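Local coordinates for protein shikimate dehydrogenase (NADP(+)) (Peptoclostridium difficile, PDB 5DZS) that probably catalyses the reversible NADPH-linked reduction of 3-dehydroshikimate to shikimate, a step in the chorismate pathway to aromatic amino acids, at residues 119-124 / 140-145; 198-203 / 223-228; 232-237 / 255-260. One frame throughout, in Å; residues are numbered along the deposited sequence.

The three contacts follow one another along the chain, and none nests or crosses. Interaction 1 closes the loop around helix 128-139. It pairs strand 120-124 with the start of strand 144-149 in the parallel, Rossmann-type sheet. Interaction 2 closes a loop that holds strand 205-208 and helix 217-224, on the other half of the same sheet. The two meet where Phe203 CZ packs on Val122 CG2 at 3.5 Å. Interaction 3 begins just after strand 228-230, the last of that sheet. It closes the loop made by the rest of helix 233-248 and the turn before helix 255-268. These two helices pack together, and the second also touches helix 16-27 of the N-terminal part.

Interaction 1: residues 119-124 / 140-145; sequences KVAVIL and SGIEKL
Lys119 O accepts two backbone bonds, from Glu143 N at 2.8 Å and from Lys144 N at 3.2 Å. The contact is the parallel strand pair of a beta-alpha-beta unit. Helix 128-139 makes the connection, as in the first unit of a Rossmann fold. Glu143 N lies in the plane of the Lys119 carbonyl, but the bond is bent at the hydrogen (136°). The bond from Lys144 N is straighter, though this donor is tilted from that plane. Ala121 N continues the pairing to Lys144 O at 3.0 Å.

Val120 and Lys144 stand side by side on one face of the sheet, both methyls of Val120 against Lys144 CB. The Lys144 chain then bends at chi2 (76°), and its amine end leads away. Ala121 and Leu145 lie on the other face, with Phe137 of helix 128-139 against Leu145 and Ile123. Gly141, with positive phi, ends that helix in a Schellman motif, and the chain turns into the second strand. Ile142 has CG1 anti to its own backbone N (chi1 -169°) and a bend at chi2. Its CD1 thus comes to the side of the sheet where Ala121 CB lies, 3.7 Å from it. Farther along, Leu145 CD1 meets Ile123 CD1 at 4.0 Å.

Interaction 2: residues 198-203 / 223-228; sequences SIIQNF and NSMGKK
The flat groups that Lys227 meets are two peptide carbonyls, those of Gln201 and Phe203, and it gives each a hydrogen bond. Lys227 NZ is 3.0 Å from Gln201 O. It comes from above the plane of that carbonyl, 50° out of it, and not on a lone pair. The hydrogen bond to Phe203 O is shorter, with NZ 2.8 Å away and almost in line with C=O (165°). The Phe203 ring turns away from this contact. Its edge meets Ile199 O in plane, and its side chain packs on Ile178 of strand 177-180.

Ile200 to Phe203 form a type I beta turn that follows on from helix 197-200. The turn brings several carbonyls together, and Ile200 O is also near NZ, at 3.3 Å. Lys227 reaches them with a chain bent at chi2 and again at chi4. The second bend (64°) turns NZ in among the oxygens, while CD and CE run past Phe203 O.

Met225 fills the other half of the contact. Its chain is extended beyond CG and crosses Ile200 at about a right angle. SD lies 3.9 Å from Gln201 CA and 4.2 Å from Ile200 CG2. Gly226 ends helix 217-224 in a Schellman motif, between Met225 and Lys227. Leu206 of strand 205-208 touches both Ile200 and Lys227.

The contact joins two helix-to-strand turns of the nucleotide-binding sheet region, away from the predicted substrate and NADP(+) sites. The carbonyl oxygens of Gln201 and Phe203 would be expected to stabilise a charged lysine, so Lys227 probably stays protonated here.

Interaction 3: residues 232-237 / 255-260; sequences GLYMLV and SILDVI
Tyr234 OH donates a hydrogen bond to Asp258 OD1 at 3.0 Å. It meets the syn side of that oxygen, somewhat out of the carboxylate plane. Ring and carboxylate planes are turned 44° apart, and OD1 sits at the ring edge. Leu257 covers one ring face in a CH-pi contact, its CD1 4.2 Å from the ring centroid and offset toward the rim. Its other methyl, CD2, lies 3.4 Å from Tyr234 OH. Leu257 CD1 also presses tightly on Val237 CG1, at 3.4 Å. Val237 CG1 then meets Ile260 CG2 at 3.7 Å.

With CG anti to the backbone N (chi1 -165°), Tyr234 swings its ring across to the second helix. The short helix segments approach to 10.0 Å between axes, with 132° between their N-to-C directions. Tyr261 adds an edge-to-face ring contact to Tyr234, and Ser107 and Met111 of helix 101-111 touch it too. Ile260 rests on Val23 and Ile26 of helix 16-27. The contact ties the C-terminal helices together just after Gly232, predicted to bind NADP(+), where helix 233-248 begins.

The acceptor carboxylate belongs to an exposed residue, so Asp258 is probably charged. The bond holds the hydroxyl toward Asp258, beside Leu257 CD2.

Interaction 1: residues 119-124 / 140-145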
loop_
_atom_site.group_PDB
_atom_site.type_symbol
_atom_site.label_atom_id
_atom_site.label_comp_id
_atom_site.label_asym_id
_atom_site.label_seq_id
_atom_site.Cartn_x
_atom_site.Cartn_y
_atom_site.Cartn_z
ATOM N N LYS B 119 -26.390 7.407 -14.355
ATOM C CA LYS B 119 -27.577 7.128 -13.548
ATOM C C LYS B 119 -27.885 8.217 -12.522
ATOM O O LYS B 119 -27.154 9.196 -12.392
ATOM C CB LYS B 119 -27.444 5.766 -12.884
ATOM C CG LYS B 119 -27.448 4.647 -13.905
ATOM C CD LYS B 119 -27.485 3.285 -13.254
ATOM C CE LYS B 119 -27.518 2.200 -14.321
ATOM N NZ LYS B 119 -27.400 0.839 -13.730
ATOM N N VAL B 120 -29.009 8.050 -11.836
ATOM C CA VAL B 120 -29.443 8.975 -10.798
ATOM C C VAL B 120 -29.393 8.190 -9.500
ATOM O O VAL B 120 -29.942 7.089 -9.417
ATOM C CB VAL B 120 -30.884 9.486 -11.034
ATOM C CG1 VAL B 120 -31.319 10.422 -9.907
ATOM C CG2 VAL B 120 -30.996 10.185 -12.382
ATOM N N ALA B 121 -28.717 8.739 -8.493
ATOM C CA ALA B 121 -28.595 8.060 -7.205
ATOM C C ALA B 121 -28.823 8.998 -6.044
ATOM O O ALA B 121 -28.598 10.215 -6.132
ATOM C CB ALA B 121 -27.228 7.401 -7.075
ATOM N N VAL B 122 -29.276 8.404 -4.948
ATOM C CA VAL B 122 -29.490 9.105 -3.712
ATOM C C VAL B 122 -28.718 8.368 -2.632
ATOM O O VAL B 122 -28.804 7.142 -2.529
ATOM C CB VAL B 122 -30.973 9.132 -3.310
ATOM C CG1 VAL B 122 -31.146 9.680 -1.892
ATOM C CG2 VAL B 122 -31.762 9.952 -4.308
ATOM N N ILE B 123 -27.943 9.120 -1.860
ATOM C CA ILE B 123 -27.244 8.577 -0.698
ATOM C C ILE B 123 -28.000 9.040 0.539
ATOM O O ILE B 123 -28.284 10.238 0.691
ATOM C CB ILE B 123 -25.803 9.097 -0.571
ATOM C CG1 ILE B 123 -24.951 8.613 -1.749
ATOM C CG2 ILE B 123 -25.197 8.632 0.760
ATOM C CD1 ILE B 123 -23.621 9.323 -1.881
ATOM N N LEU B 124 -28.328 8.101 1.418
ATOM C CA LEU B 124 -28.983 8.416 2.672
ATOM C C LEU B 124 -27.936 8.561 3.763
ATOM O O LEU B 124 -27.205 7.598 4.058
ATOM C CB LEU B 124 -29.946 7.308 3.076
ATOM C CG LEU B 124 -31.018 6.918 2.068
ATOM C CD1 LEU B 124 -31.791 5.726 2.600
ATOM C CD2 LEU B 124 -31.921 8.111 1.786
ATOM N N SER B 140 -17.361 7.791 -10.965
ATOM C CA SER B 140 -17.903 6.780 -11.880
ATOM C C SER B 140 -18.896 7.318 -12.913
ATOM O O SER B 140 -19.533 6.537 -13.616
ATOM C CB SER B 140 -18.548 5.645 -11.088
ATOM O OG SER B 140 -17.604 5.013 -10.246
ATOM N N GLY B 141 -19.040 8.636 -12.997
ATOM C CA GLY B 141 -19.908 9.242 -14.019
ATOM C C GLY B 141 -21.397 9.248 -13.725
ATOM O O GLY B 141 -22.217 9.131 -14.641
ATOM N N ILE B 142 -21.749 9.372 -12.447
ATOM C CA ILE B 142 -23.142 9.466 -12.050
ATOM C C ILE B 142 -23.688 10.743 -12.697
ATOM O O ILE B 142 -22.999 11.769 -12.738
ATOM C CB ILE B 142 -23.277 9.522 -10.499
ATOM C CG1 ILE B 142 -24.728 9.340 -10.043
ATOM C CG2 ILE B 142 -22.689 10.813 -9.940
ATOM C CD1 ILE B 142 -25.226 7.917 -10.136
ATOM N N GLU B 143 -24.901 10.675 -13.226
ATOM C CA GLU B 143 -25.505 11.834 -13.881
ATOM C C GLU B 143 -26.019 12.839 -12.852
ATOM O O GLU B 143 -25.731 14.034 -12.938
ATOM C CB GLU B 143 -26.651 11.386 -14.799
ATOM C CG GLU B 143 -27.362 12.521 -15.526
ATOM C CD GLU B 143 -26.452 13.276 -16.481
ATOM O OE1 GLU B 143 -25.549 12.653 -17.088
ATOM O OE2 GLU B 143 -26.654 14.498 -16.638
ATOM N N LYS B 144 -26.766 12.336 -11.873
ATOM C CA LYS B 144 -27.385 13.167 -10.848
ATOM C C LYS B 144 -27.158 12.503 -9.494
ATOM O O LYS B 144 -27.456 11.328 -9.350
ATOM C CB LYS B 144 -28.888 13.237 -11.129
ATOM C CG LYS B 144 -29.691 14.234 -10.306
ATOM C CD LYS B 144 -29.487 15.664 -10.779
ATOM C CE LYS B 144 -30.528 16.584 -10.164
ATOM N NZ LYS B 144 -30.351 18.003 -10.561
ATOM N N LEU B 145 -26.641 13.251 -8.518
ATOM C CA LEU B 145 -26.397 12.714 -7.164
ATOM C C LEU B 145 -26.993 13.590 -6.059
ATOM O O LEU B 145 -26.701 14.791 -5.972
ATOM C CB LEU B 145 -24.896 12.553 -6.905
ATOM C CG LEU B 145 -24.533 11.956 -5.539
ATOM C CD1 LEU B 145 -25.086 10.541 -5.390
ATOM C CD2 LEU B 145 -23.031 11.961 -5.321
#

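Interaction 2: residues 198-203 / 223-228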
loop_
_atom_site.group_PDB
_atom_site.type_symbol
_atom_site.label_atom_id
_atom_site.label_comp_id
_atom_site.label_asym_id
_atom_site.label_seq_id
_atom_site.Cartn_x
_atom_site.Cartn_y
_atom_site.Cartn_z
ATOM N N SER B 198 -42.916 4.122 0.306
ATOM C CA SER B 198 -43.263 5.054 -0.777
ATOM C C SER B 198 -42.039 5.644 -1.475
ATOM O O SER B 198 -42.076 5.914 -2.680
ATOM C CB SER B 198 -44.126 6.189 -0.236
ATOM O OG SER B 198 -45.322 5.685 0.320
ATOM N N ILE B 199 -40.972 5.877 -0.712
ATOM C CA ILE B 199 -39.723 6.396 -1.279
ATOM C C ILE B 199 -38.984 5.248 -1.967
ATOM O O ILE B 199 -38.477 5.405 -3.080
ATOM C CB ILE B 199 -38.827 7.054 -0.204
ATOM C CG1 ILE B 199 -39.447 8.382 0.255
ATOM C CG2 ILE B 199 -37.403 7.289 -0.736
ATOM C CD1 ILE B 199 -38.749 9.012 1.448
ATOM N N ILE B 200 -38.948 4.087 -1.317
ATOM C CA ILE B 200 -38.280 2.916 -1.892
ATOM C C ILE B 200 -38.897 2.541 -3.234
ATOM O O ILE B 200 -38.212 2.102 -4.153
ATOM C CB ILE B 200 -38.321 1.705 -0.937
ATOM C CG1 ILE B 200 -37.467 2.010 0.299
ATOM C CG2 ILE B 200 -37.790 0.461 -1.640
ATOM C CD1 ILE B 200 -37.483 0.941 1.372
ATOM N N GLN B 201 -40.197 2.746 -3.352
ATOM C CA GLN B 201 -40.881 2.428 -4.591
ATOM C C GLN B 201 -40.352 3.242 -5.785
ATOM O O GLN B 201 -40.451 2.790 -6.920
ATOM C CB GLN B 201 -42.376 2.650 -4.409
ATOM C CG GLN B 201 -43.230 2.114 -5.537
ATOM C CD GLN B 201 -44.697 2.177 -5.195
ATOM O OE1 GLN B 201 -45.067 2.566 -4.085
ATOM N NE2 GLN B 201 -45.547 1.789 -6.140
ATOM N N ASN B 202 -39.752 4.410 -5.526
ATOM C CA ASN B 202 -39.251 5.276 -6.607
ATOM C C ASN B 202 -37.836 4.970 -7.113
ATOM O O ASN B 202 -37.284 5.746 -7.897
ATOM C CB ASN B 202 -39.330 6.756 -6.185
ATOM C CG ASN B 202 -40.752 7.236 -5.965
ATOM O OD1 ASN B 202 -41.706 6.690 -6.527
ATOM N ND2 ASN B 202 -40.899 8.286 -5.160
ATOM N N PHE B 203 -37.261 3.851 -6.678
ATOM C CA PHE B 203 -35.908 3.465 -7.094
ATOM C C PHE B 203 -35.896 2.034 -7.601
ATOM O O PHE B 203 -36.786 1.254 -7.268
ATOM C CB PHE B 203 -34.904 3.696 -5.945
ATOM C CG PHE B 203 -34.743 5.146 -5.610
ATOM C CD1 PHE B 203 -35.652 5.778 -4.774
ATOM C CD2 PHE B 203 -33.742 5.904 -6.199
ATOM C CE1 PHE B 203 -35.545 7.135 -4.507
ATOM C CE2 PHE B 203 -33.624 7.255 -5.930
ATOM C CZ PHE B 203 -34.528 7.873 -5.085
ATOM N N ASN B 223 -36.940 -6.132 -1.519
ATOM C CA ASN B 223 -37.154 -7.455 -2.097
ATOM C C ASN B 223 -38.625 -7.763 -2.335
ATOM O O ASN B 223 -38.959 -8.470 -3.281
ATOM C CB ASN B 223 -36.529 -8.542 -1.219
ATOM C CG ASN B 223 -35.019 -8.584 -1.336
ATOM O OD1 ASN B 223 -34.471 -8.465 -2.433
ATOM N ND2 ASN B 223 -34.340 -8.779 -0.214
ATOM N N SER B 224 -39.501 -7.224 -1.488
ATOM C CA SER B 224 -40.944 -7.465 -1.626
ATOM C C SER B 224 -41.501 -6.818 -2.897
ATOM O O SER B 224 -42.551 -7.218 -3.394
ATOM C CB SER B 224 -41.709 -6.957 -0.400
ATOM O OG SER B 224 -41.707 -5.541 -0.330
ATOM N N MET B 225 -40.791 -5.817 -3.417
ATOM C CA MET B 225 -41.202 -5.130 -4.643
ATOM C C MET B 225 -40.425 -5.637 -5.856
ATOM O O MET B 225 -40.521 -5.061 -6.942
ATOM C CB MET B 225 -40.954 -3.633 -4.517
ATOM C CG MET B 225 -41.669 -2.958 -3.370
ATOM S SD MET B 225 -41.227 -1.213 -3.352
ATOM C CE MET B 225 -42.211 -0.645 -1.983
ATOM N N GLY B 226 -39.655 -6.706 -5.672
ATOM C CA GLY B 226 -38.859 -7.261 -6.760
ATOM C C GLY B 226 -37.722 -6.349 -7.195
ATOM O O GLY B 226 -37.201 -6.488 -8.303
ATOM N N LYS B 227 -37.329 -5.415 -6.330
ATOM C CA LYS B 227 -36.239 -4.501 -6.663
ATOM C C LYS B 227 -34.925 -5.229 -6.501
ATOM O O LYS B 227 -34.865 -6.265 -5.841
ATOM C CB LYS B 227 -36.265 -3.257 -5.762
ATOM C CG LYS B 227 -37.544 -2.430 -5.859
ATOM C CD LYS B 227 -37.765 -1.881 -7.265
ATOM C CE LYS B 227 -39.111 -1.176 -7.422
ATOM N NZ LYS B 227 -39.249 0.042 -6.580
ATOM N N LYS B 228 -33.878 -4.706 -7.134
ATOM C CA LYS B 228 -32.538 -5.277 -7.004
ATOM C C LYS B 228 -31.980 -4.808 -5.661
ATOM O O LYS B 228 -32.032 -3.622 -5.354
ATOM C CB LYS B 228 -31.644 -4.838 -8.169
ATOM C CG LYS B 228 -30.237 -5.413 -8.144
ATOM C CD LYS B 228 -29.490 -5.090 -9.431
ATOM C CE LYS B 228 -28.008 -5.436 -9.347
ATOM N NZ LYS B 228 -27.746 -6.850 -8.958
#

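Interaction 3: residues 232-237 / 255-260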
loop_
_atom_site.group_PDB
_atom_site.type_symbol
_atom_site.label_atom_id
_atom_site.label_comp_id
_atom_site.label_asym_id
_atom_site.label_seq_id
_atom_site.Cartn_x
_atom_site.Cartn_y
_atom_site.Cartn_z
ATOM N N GLY B 232 -24.353 -5.283 2.805
ATOM C CA GLY B 232 -22.990 -4.802 2.970
ATOM C C GLY B 232 -21.917 -5.829 3.186
ATOM O O GLY B 232 -20.754 -5.456 3.289
ATOM N N LEU B 233 -22.273 -7.117 3.211
ATOM C CA LEU B 233 -21.270 -8.129 3.596
ATOM C C LEU B 233 -20.063 -8.214 2.669
ATOM O O LEU B 233 -18.923 -8.289 3.136
ATOM C CB LEU B 233 -21.910 -9.506 3.779
ATOM C CG LEU B 233 -20.979 -10.611 4.294
ATOM C CD1 LEU B 233 -20.357 -10.267 5.648
ATOM C CD2 LEU B 233 -21.742 -11.926 4.372
ATOM N N TYR B 234 -20.276 -8.194 1.363
ATOM C CA TYR B 234 -19.138 -8.317 0.456
ATOM C C TYR B 234 -18.140 -7.182 0.684
ATOM O O TYR B 234 -16.927 -7.381 0.672
ATOM C CB TYR B 234 -19.615 -8.347 -1.006
ATOM C CG TYR B 234 -18.584 -8.822 -1.990
ATOM C CD1 TYR B 234 -18.361 -10.179 -2.172
ATOM C CD2 TYR B 234 -17.832 -7.927 -2.742
ATOM C CE1 TYR B 234 -17.429 -10.632 -3.075
ATOM C CE2 TYR B 234 -16.888 -8.383 -3.659
ATOM C CZ TYR B 234 -16.697 -9.731 -3.816
ATOM O OH TYR B 234 -15.776 -10.248 -4.715
ATOM N N MET B 235 -18.664 -5.979 0.879
ATOM C CA MET B 235 -17.835 -4.815 1.127
ATOM C C MET B 235 -17.083 -4.984 2.441
ATOM O O MET B 235 -15.898 -4.666 2.543
ATOM C CB MET B 235 -18.685 -3.551 1.140
ATOM C CG MET B 235 -17.932 -2.308 1.507
ATOM S SD MET B 235 -18.987 -0.905 1.133
ATOM C CE MET B 235 -18.036 0.425 1.875
ATOM N N LEU B 236 -17.759 -5.500 3.457
ATOM C CA LEU B 236 -17.084 -5.697 4.741
ATOM C C LEU B 236 -15.892 -6.659 4.613
ATOM O O LEU B 236 -14.851 -6.480 5.227
ATOM C CB LEU B 236 -18.051 -6.222 5.805
ATOM C CG LEU B 236 -19.123 -5.250 6.292
ATOM C CD1 LEU B 236 -20.039 -5.936 7.287
ATOM C CD2 LEU B 236 -18.504 -3.999 6.911
ATOM N N VAL B 237 -16.054 -7.725 3.850
ATOM C CA VAL B 237 -14.966 -8.675 3.679
ATOM C C VAL B 237 -13.844 -8.031 2.857
ATOM O O VAL B 237 -12.663 -8.156 3.187
ATOM C CB VAL B 237 -15.467 -9.990 3.035
ATOM C CG1 VAL B 237 -14.297 -10.938 2.839
ATOM C CG2 VAL B 237 -16.518 -10.648 3.902
ATOM N N SER B 255 -8.452 -14.405 -4.962
ATOM C CA SER B 255 -9.422 -15.464 -4.722
ATOM C C SER B 255 -9.883 -15.546 -3.278
ATOM O O SER B 255 -10.944 -16.081 -2.996
ATOM C CB SER B 255 -8.815 -16.794 -5.122
ATOM O OG SER B 255 -7.692 -17.092 -4.320
ATOM N N ILE B 256 -9.112 -14.981 -2.354
ATOM C CA ILE B 256 -9.446 -15.076 -0.933
ATOM C C ILE B 256 -10.773 -14.400 -0.545
ATOM O O ILE B 256 -11.532 -14.910 0.271
ATOM C CB ILE B 256 -8.265 -14.603 -0.062
ATOM C CG1 ILE B 256 -7.085 -15.571 -0.255
ATOM C CG2 ILE B 256 -8.663 -14.517 1.402
ATOM C CD1 ILE B 256 -5.840 -15.251 0.524
ATOM N N LEU B 257 -11.066 -13.229 -1.117
ATOM C CA LEU B 257 -12.308 -12.539 -0.830
ATOM C C LEU B 257 -13.543 -13.416 -1.071
ATOM O O LEU B 257 -14.423 -13.495 -0.215
ATOM C CB LEU B 257 -12.351 -11.274 -1.693
ATOM C CG LEU B 257 -13.647 -10.486 -1.840
ATOM C CD1 LEU B 257 -14.300 -10.179 -0.519
ATOM C CD2 LEU B 257 -13.350 -9.202 -2.605
ATOM N N ASP B 258 -13.621 -14.037 -2.237
ATOM C CA ASP B 258 -14.759 -14.884 -2.547
ATOM C C ASP B 258 -14.809 -16.098 -1.639
ATOM O O ASP B 258 -15.896 -16.514 -1.220
ATOM C CB ASP B 258 -14.767 -15.317 -4.015
ATOM C CG ASP B 258 -15.203 -14.202 -4.950
ATOM O OD1 ASP B 258 -15.823 -13.218 -4.475
ATOM O OD2 ASP B 258 -14.938 -14.320 -6.168
ATOM N N VAL B 259 -13.655 -16.692 -1.354
ATOM C CA VAL B 259 -13.633 -17.868 -0.482
ATOM C C VAL B 259 -14.177 -17.472 0.892
ATOM O O VAL B 259 -15.065 -18.122 1.446
ATOM C CB VAL B 259 -12.211 -18.470 -0.367
ATOM C CG1 VAL B 259 -12.173 -19.571 0.672
ATOM C CG2 VAL B 259 -11.760 -19.014 -1.718
ATOM N N ILE B 260 -13.682 -16.374 1.434
ATOM C CA ILE B 260 -14.128 -15.954 2.740
ATOM C C ILE B 260 -15.580 -15.515 2.784
ATOM O O ILE B 260 -16.315 -15.849 3.724
ATOM C CB ILE B 260 -13.218 -14.849 3.280
ATOM C CG1 ILE B 260 -11.820 -15.431 3.516
ATOM C CG2 ILE B 260 -13.832 -14.235 4.541
ATOM C CD1 ILE B 260 -10.789 -14.417 3.964
#